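PDB 5HC8: prenyltransference for protein from Lavandula lanata, which probably catalyses the head-to-middle condensation of two dimethylallyl diphosphate molecules to lavandulyl diphosphate, as a magnesium-dependent prenyltransferase of the cis-prenyltransferase (undecaprenyl diphosphate synthase) family. Local coordinates for residues D21-W26 with L219-G224; P188-R193 with D230-Y235. All blocks are in the same frame, centred on the assembly; numbering follows the deposited sequence.

Contact 1. Residues D21-W26 with L219-G224; sequences DGHRKW and LFPDFG. With MG (magnesium ion), chain B; PIS (trihydrogen thiodiphosphate), chain C; ISY (3-methylbut-3-enylsulfanyl(phosphonooxy)phosphinic acid), chain F; 61G (2-methylbuta-1,3-diene), chain D.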
loop_
_atom_site.group_PDB
_atom_site.type_symbol
_atom_site.label_atom_id
_atom_site.label_comp_id
_atom_site.label_asym_id
_atom_site.label_seq_id
_atom_site.Cartn_x
_atom_site.Cartn_y
_atom_site.Cartn_z
ATOM N N ASP A 21 13.988 0.570 -10.116
ATOM C CA ASP A 21 13.542 1.712 -10.870
ATOM C C ASP A 21 14.738 2.583 -11.225
ATOM O O ASP A 21 15.798 2.478 -10.578
ATOM C CB ASP A 21 12.484 2.479 -10.045
ATOM C CG ASP A 21 11.538 3.336 -10.910
ATOM O OD1 ASP A 21 11.381 2.922 -12.063
ATOM O OD2 ASP A 21 11.071 4.418 -10.454
ATOM N N GLY A 22 14.557 3.503 -12.161
ATOM C CA GLY A 22 15.558 4.540 -12.427
ATOM C C GLY A 22 16.535 4.119 -13.521
ATOM O O GLY A 22 17.537 4.777 -13.747
ATOM N N HIS A 23 16.241 3.043 -14.223
ATOM C CA HIS A 23 17.183 2.525 -15.248
ATOM C C HIS A 23 17.330 3.421 -16.459
ATOM O O HIS A 23 18.408 3.584 -16.963
ATOM C CB HIS A 23 16.769 1.140 -15.727
ATOM C CG HIS A 23 16.738 0.106 -14.648
ATOM N ND1 HIS A 23 15.623 -0.119 -13.862
ATOM C CD2 HIS A 23 17.652 -0.800 -14.255
ATOM C CE1 HIS A 23 15.873 -1.119 -13.034
ATOM N NE2 HIS A 23 17.094 -1.549 -13.258
ATOM N N ARG A 24 16.252 3.940 -16.991
ATOM C CA ARG A 24 16.348 4.893 -18.094
ATOM C C ARG A 24 16.953 6.245 -17.680
ATOM O O ARG A 24 17.786 6.787 -18.399
ATOM C CB ARG A 24 14.969 5.044 -18.717
ATOM C CG ARG A 24 14.778 6.230 -19.700
ATOM C CD ARG A 24 13.338 6.285 -20.212
ATOM N NE ARG A 24 12.578 5.156 -19.638
ATOM C CZ ARG A 24 12.418 3.940 -20.171
ATOM N NH1 ARG A 24 12.900 3.648 -21.388
ATOM N NH2 ARG A 24 11.724 3.034 -19.477
ATOM N N LYS A 25 16.564 6.797 -16.541
ATOM C CA LYS A 25 17.226 7.994 -15.989
ATOM C C LYS A 25 18.734 7.784 -15.890
ATOM O O LYS A 25 19.527 8.652 -16.260
ATOM C CB LYS A 25 16.678 8.381 -14.607
ATOM C CG LYS A 25 15.209 8.835 -14.598
ATOM C CD LYS A 25 14.698 9.127 -13.190
ATOM C CE LYS A 25 13.198 9.472 -13.161
ATOM N NZ LYS A 25 12.561 9.152 -11.829
ATOM N N TRP A 26 19.136 6.614 -15.411
ATOM C CA TRP A 26 20.544 6.285 -15.272
ATOM C C TRP A 26 21.205 6.237 -16.653
ATOM O O TRP A 26 22.279 6.750 -16.830
ATOM C CB TRP A 26 20.701 4.924 -14.608
ATOM C CG TRP A 26 22.145 4.519 -14.324
ATOM C CD1 TRP A 26 22.858 4.819 -13.235
ATOM C CD2 TRP A 26 23.005 3.739 -15.170
ATOM N NE1 TRP A 26 24.100 4.270 -13.293
ATOM C CE2 TRP A 26 24.230 3.592 -14.473
ATOM C CE3 TRP A 26 22.850 3.114 -16.421
ATOM C CZ2 TRP A 26 25.300 2.864 -14.983
ATOM C CZ3 TRP A 26 23.923 2.353 -16.921
ATOM C CH2 TRP A 26 25.128 2.233 -16.191
ATOM N N LEU A 219 19.635 5.457 -8.200
ATOM C CA LEU A 219 19.076 4.833 -9.375
ATOM C C LEU A 219 19.507 3.367 -9.364
ATOM O O LEU A 219 20.629 3.021 -8.958
ATOM C CB LEU A 219 19.535 5.570 -10.656
ATOM C CG LEU A 219 19.244 7.076 -10.752
ATOM C CD1 LEU A 219 19.765 7.551 -12.103
ATOM C CD2 LEU A 219 17.764 7.412 -10.549
ATOM N N PHE A 220 18.615 2.466 -9.726
ATOM C CA PHE A 220 18.909 1.088 -9.393
ATOM C C PHE A 220 20.233 0.549 -10.024
ATOM O O PHE A 220 20.868 -0.326 -9.428
ATOM C CB PHE A 220 17.833 0.128 -9.729
ATOM C CG PHE A 220 18.057 -1.230 -9.073
ATOM C CD1 PHE A 220 17.796 -1.402 -7.727
ATOM C CD2 PHE A 220 18.555 -2.287 -9.781
ATOM C CE1 PHE A 220 18.054 -2.596 -7.102
ATOM C CE2 PHE A 220 18.763 -3.501 -9.168
ATOM C CZ PHE A 220 18.515 -3.650 -7.828
ATOM N N PRO A 221 20.608 0.998 -11.243
ATOM C CA PRO A 221 21.915 0.506 -11.695
ATOM C C PRO A 221 23.089 0.847 -10.741
ATOM O O PRO A 221 24.133 0.176 -10.802
ATOM C CB PRO A 221 22.084 1.191 -13.050
ATOM C CG PRO A 221 20.729 1.289 -13.570
ATOM C CD PRO A 221 19.919 1.714 -12.311
ATOM N N ASP A 222 22.937 1.880 -9.914
ATOM C CA ASP A 222 23.957 2.258 -8.894
ATOM C C ASP A 222 23.766 1.562 -7.539
ATOM O O ASP A 222 24.566 1.759 -6.625
ATOM C CB ASP A 222 23.975 3.788 -8.689
ATOM C CG ASP A 222 24.456 4.538 -9.910
ATOM O OD1 ASP A 222 25.326 3.982 -10.621
ATOM O OD2 ASP A 222 23.910 5.636 -10.187
ATOM N N PHE A 223 22.741 0.717 -7.431
ATOM C CA PHE A 223 22.302 0.178 -6.164
ATOM C C PHE A 223 23.051 -1.102 -5.892
ATOM O O PHE A 223 22.985 -2.031 -6.658
ATOM C CB PHE A 223 20.802 -0.153 -6.238
ATOM C CG PHE A 223 20.192 -0.510 -4.933
ATOM C CD1 PHE A 223 20.296 -1.805 -4.444
ATOM C CD2 PHE A 223 19.492 0.425 -4.181
ATOM C CE1 PHE A 223 19.711 -2.191 -3.234
ATOM C CE2 PHE A 223 18.923 0.039 -2.965
ATOM C CZ PHE A 223 19.041 -1.262 -2.496
ATOM N N GLY A 224 23.764 -1.147 -4.792
ATOM C CA GLY A 224 24.526 -2.334 -4.454
ATOM C C GLY A 224 24.320 -2.823 -3.070
ATOM O O GLY A 224 23.338 -2.453 -2.372
HETATM MG MG MG B . 10.422 3.796 -13.745
HETATM P P1 PIS C . 12.971 4.848 -15.403
HETATM O O1 PIS C . 13.164 3.380 -16.025
HETATM P P2 PIS C . 12.737 1.961 -15.447
HETATM S S1 PIS C . 11.184 2.235 -14.965
HETATM O O2 PIS C . 12.261 4.845 -14.033
HETATM O O3 PIS C . 14.343 5.513 -15.313
HETATM O O4 PIS C . 13.660 1.741 -14.300
HETATM O O5 PIS C . 11.986 5.542 -16.398
HETATM O O6 PIS C . 12.848 0.947 -16.683
HETATM P P1 ISY F . 6.010 4.049 -12.345
HETATM O O2 ISY F . 6.296 2.468 -12.751
HETATM P P3 ISY F . 7.672 1.757 -13.047
HETATM O O4 ISY F . 7.268 4.698 -11.645
HETATM O O5 ISY F . 4.725 4.244 -11.491
HETATM O O6 ISY F . 5.777 4.738 -13.683
HETATM O O7 ISY F . 8.616 2.685 -13.721
HETATM O O8 ISY F . 7.366 0.361 -13.763
HETATM S S9 ISY F . 8.512 1.424 -11.112
HETATM C C10 ISY F . 7.677 -0.075 -10.650
HETATM C C11 ISY F . 8.807 -1.072 -10.705
HETATM C C12 ISY F . 8.659 -2.395 -11.401
HETATM C C13 ISY F . 9.791 -3.316 -11.396
HETATM C C14 ISY F . 7.482 -2.701 -12.250
HETATM C CAC 61G D . 10.487 -2.765 -15.192
HETATM C CAE 61G D . 12.030 -2.887 -15.134
HETATM C CAB 61G D . 12.828 -4.160 -15.038
HETATM C CAD 61G D . 12.760 -1.678 -14.981
HETATM C CAA 61G D . 11.944 -0.518 -15.045
HETATM O O HOH W 1 9.644 5.246 -12.525
HETATM O O HOH W 2 9.624 4.857 -15.544
#

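Contact 2. Residues P188-R193 with D230-Y235; sequences PDLLIR and DALASY. With ISY (3-methylbut-3-enylsulfanyl(phosphonooxy)phosphinic acid), chain F.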
loop_
_atom_site.group_PDB
_atom_site.type_symbol
_atom_site.label_atom_id
_atom_site.label_comp_id
_atom_site.label_asym_id
_atom_site.label_seq_id
_atom_site.Cartn_x
_atom_site.Cartn_y
_atom_site.Cartn_z
ATOM N N PRO A 188 6.078 -8.236 3.454
ATOM C CA PRO A 188 7.410 -7.714 3.739
ATOM C C PRO A 188 7.451 -6.959 5.027
ATOM O O PRO A 188 6.513 -6.250 5.357
ATOM C CB PRO A 188 7.743 -6.797 2.542
ATOM C CG PRO A 188 6.597 -6.882 1.634
ATOM C CD PRO A 188 5.494 -7.677 2.220
ATOM N N ASP A 189 8.577 -7.109 5.745
ATOM C CA ASP A 189 8.890 -6.262 6.873
ATOM C C ASP A 189 9.418 -4.908 6.388
ATOM O O ASP A 189 9.222 -3.857 7.046
ATOM C CB ASP A 189 9.943 -6.984 7.727
ATOM C CG ASP A 189 9.394 -8.265 8.291
ATOM O OD1 ASP A 189 8.473 -8.158 9.115
ATOM O OD2 ASP A 189 9.779 -9.326 7.807
ATOM N N LEU A 190 10.114 -4.944 5.264
ATOM C CA LEU A 190 10.816 -3.772 4.741
ATOM C C LEU A 190 10.648 -3.756 3.207
ATOM O O LEU A 190 10.874 -4.772 2.583
ATOM C CB LEU A 190 12.309 -3.839 5.067
ATOM C CG LEU A 190 13.229 -2.804 4.464
ATOM C CD1 LEU A 190 12.871 -1.435 4.947
ATOM C CD2 LEU A 190 14.761 -3.089 4.695
ATOM N N LEU A 191 10.266 -2.617 2.650
ATOM C CA LEU A 191 10.068 -2.466 1.219
ATOM C C LEU A 191 11.021 -1.355 0.851
ATOM O O LEU A 191 10.938 -0.260 1.392
ATOM C CB LEU A 191 8.650 -2.042 0.883
ATOM C CG LEU A 191 8.424 -1.668 -0.596
ATOM C CD1 LEU A 191 8.525 -2.898 -1.440
ATOM C CD2 LEU A 191 6.989 -1.141 -0.710
ATOM N N ILE A 192 11.888 -1.667 -0.091
ATOM C CA ILE A 192 12.834 -0.731 -0.612
ATOM C C ILE A 192 12.433 -0.288 -2.028
ATOM O O ILE A 192 12.244 -1.101 -2.887
ATOM C CB ILE A 192 14.216 -1.380 -0.681
ATOM C CG1 ILE A 192 14.710 -1.757 0.724
ATOM C CG2 ILE A 192 15.216 -0.438 -1.300
ATOM C CD1 ILE A 192 15.985 -2.647 0.704
ATOM N N ARG A 193 12.458 1.010 -2.275
ATOM C CA ARG A 193 12.291 1.488 -3.631
ATOM C C ARG A 193 13.366 2.457 -4.020
ATOM O O ARG A 193 13.548 3.464 -3.387
ATOM C CB ARG A 193 10.910 2.115 -3.866
ATOM C CG ARG A 193 10.724 2.649 -5.291
ATOM C CD ARG A 193 9.288 3.052 -5.608
ATOM N NE ARG A 193 9.294 3.560 -6.962
ATOM C CZ ARG A 193 8.304 3.421 -7.839
ATOM N NH1 ARG A 193 7.137 2.877 -7.517
ATOM N NH2 ARG A 193 8.470 3.874 -9.058
ATOM N N ASP A 230 22.156 0.058 4.044
ATOM C CA ASP A 230 21.628 1.318 4.477
ATOM C C ASP A 230 20.117 1.183 4.826
ATOM O O ASP A 230 19.641 1.747 5.859
ATOM C CB ASP A 230 21.827 2.356 3.413
ATOM C CG ASP A 230 23.235 2.870 3.358
ATOM O OD1 ASP A 230 24.007 2.646 4.300
ATOM O OD2 ASP A 230 23.561 3.527 2.369
ATOM N N ALA A 231 19.385 0.451 3.973
ATOM C CA ALA A 231 17.934 0.218 4.197
ATOM C C ALA A 231 17.745 -0.592 5.445
ATOM O O ALA A 231 16.858 -0.257 6.259
ATOM C CB ALA A 231 17.333 -0.465 2.979
ATOM N N LEU A 232 18.611 -1.605 5.660
ATOM C CA LEU A 232 18.515 -2.392 6.883
ATOM C C LEU A 232 18.788 -1.583 8.184
ATOM O O LEU A 232 18.151 -1.824 9.199
ATOM C CB LEU A 232 19.415 -3.589 6.861
ATOM C CG LEU A 232 18.937 -4.918 6.311
ATOM C CD1 LEU A 232 17.557 -4.950 5.743
ATOM C CD2 LEU A 232 19.908 -5.411 5.254
ATOM N N ALA A 233 19.744 -0.682 8.136
ATOM C CA ALA A 233 20.077 0.197 9.244
ATOM C C ALA A 233 18.914 1.140 9.515
ATOM O O ALA A 233 18.647 1.452 10.663
ATOM C CB ALA A 233 21.321 0.988 8.917
ATOM N N SER A 234 18.284 1.700 8.469
ATOM C CA SER A 234 17.091 2.512 8.685
ATOM C C SER A 234 16.019 1.671 9.381
ATOM O O SER A 234 15.367 2.156 10.360
ATOM C CB SER A 234 16.630 3.153 7.349
ATOM O OG SER A 234 15.389 3.846 7.413
ATOM N N TYR A 235 15.823 0.430 8.874
ATOM C CA TYR A 235 14.904 -0.521 9.450
ATOM C C TYR A 235 15.127 -0.714 10.946
ATOM O O TYR A 235 14.195 -0.629 11.721
ATOM C CB TYR A 235 14.970 -1.870 8.767
ATOM C CG TYR A 235 13.983 -2.862 9.288
ATOM C CD1 TYR A 235 12.616 -2.775 8.924
ATOM C CD2 TYR A 235 14.362 -3.868 10.179
ATOM C CE1 TYR A 235 11.722 -3.643 9.406
ATOM C CE2 TYR A 235 13.432 -4.765 10.650
ATOM C CZ TYR A 235 12.133 -4.632 10.266
ATOM O OH TYR A 235 11.219 -5.509 10.735
HETATM P P1 ISY F . 6.010 4.049 -12.345
HETATM O O2 ISY F . 6.296 2.468 -12.751
HETATM P P3 ISY F . 7.672 1.757 -13.047
HETATM O O4 ISY F . 7.268 4.698 -11.645
HETATM O O5 ISY F . 4.725 4.244 -11.491
HETATM O O6 ISY F . 5.777 4.738 -13.683
HETATM O O7 ISY F . 8.616 2.685 -13.721
HETATM O O8 ISY F . 7.366 0.361 -13.763
HETATM S S9 ISY F . 8.512 1.424 -11.112
HETATM C C10 ISY F . 7.677 -0.075 -10.650
HETATM C C11 ISY F . 8.807 -1.072 -10.705
HETATM C C12 ISY F . 8.659 -2.395 -11.401
HETATM C C13 ISY F . 9.791 -3.316 -11.396
HETATM C C14 ISY F . 7.482 -2.701 -12.250
#

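Contact 1. Residues D21-W26 with L219-G224
The indole of Trp-26 carries Pro-221 on one face. Pro-221 CB lies 3.4 Å from the centroid of the five-membered ring of Trp-26, almost straight over it, a CH-pi contact. At the indole edge, Trp-26 NE1 donates to Asp-222 OD1 (3.0 Å), 20° out of the ring plane. The bond meets OD1 from above the carboxylate, and the two planes are 68° apart. CG of Trp-26 stands opposite the backbone N (chi1 -176°), which brings the indole out over the 3-10 turn 220-222. Leu-219 CD1 packs on Trp-26 CB at 3.7 Å. An alanine in place of Trp-26 removes the indole; a gap would probably open over Pro-221, and Asp-222 OD1 would be left without that donor. The His-23 ring meets thiodiphosphate in its plane: ND1 donates to O4 at 2.7 Å. Its far side leans obliquely on Phe-220 and Pro-221. Phe-220 N donates to Asp-21 O (2.9 Å), tying the two backbones together. Gly-22 is the N-cap of helix 23-30. Its backbone angles and the nearness of Leu-219 CD2 leave no place for a CB. The N-H groups of His-23, Arg-24 and Lys-25 all bind thiodiphosphate, with Lys-25 N to O3 at 2.8 Å. The helix N terminus probably helps balance its charge. Asp-21 OD1 binds magnesium at 2.1 Å, and its OD2 pairs with Arg-193. Magnesium also takes thiodiphosphate, the thiolo substrate analogue and two waters. This is the diphosphate-binding site of the cis-prenyltransferase fold, with the metal-binding Asp-21 just after strand 15-19.

Contact 2. Residues P188-R193 with D230-Y235
Helix 225-237 packs on one side of the parallel sheet, and here it meets strand 190-193, the neighbour of strand 15-19. The short axes run at 138° to each other and approach to 9.7 Å. Ile-192 and Ala-231 make the tight point: Ile-192 CD1 comes within 3.4 Å of Ala-231 CB, closer than usual for two carbons. CG1 of Ile-192 lies opposite the carbonyl carbon (chi1 -63°), and CD1 extends from there to the helix. Two residues earlier on the strand, Leu-190 reaches the same helix. Its CD2 touches Leu-232 CD1 at 3.5 Å, the two side chains meeting at about a right angle. The same CD2 lies 4.1 Å from Ala-231 CB. Leu-190 CB sits 4.0 Å from Tyr-235 CD1, set obliquely to the ring. This is the helix-on-sheet layer of an alpha/beta fold: Leu-190 and Ile-192 send their side chains to the helix, whereas Leu-191 and Arg-193 do not. Arg-193 instead extends from CG to NE toward the active site. Its NH2 donates to O4 of the thiolo substrate analogue at 3.0 Å, with the oxygen in the guanidinium plane. NH1 is held by Ser-201 and Arg-199 O. Just before the strand, Tyr-235 crosses Asp-189 obliquely. Tyr-235 CE1 lies 3.4 Å from Asp-189 O, and Tyr-235 OH is 3.6 Å from Asp-189 CB. The Asp-189 carboxylate has partners elsewhere, a salt bridge from Arg-240 and a bond from His-15 N.

How the contacts relate
From the N terminus, the chain runs through strand 15-19 into 21-26, the first half of contact 1. Three more strands follow before 188-193 begins contact 2. After strand 212-215, segment 219-224 returns to 21-26 and closes contact 1 over 192 intervening residues. Helix 225-237 comes next, and 230-235 closes contact 2 over 36. The segments alternate, so the two loops cross rather than nest. Their centres are about 17 Å apart. They meet directly: Asp-21 OD2 and Arg-193 NH2 form a 3.0 Å salt bridge, and Phe-223 packs on Ile-192. Contact 1 joins the segment after strand 15-19 to the loop before helix 225-237, and contact 2 joins the adjacent strand 190-193 to that helix.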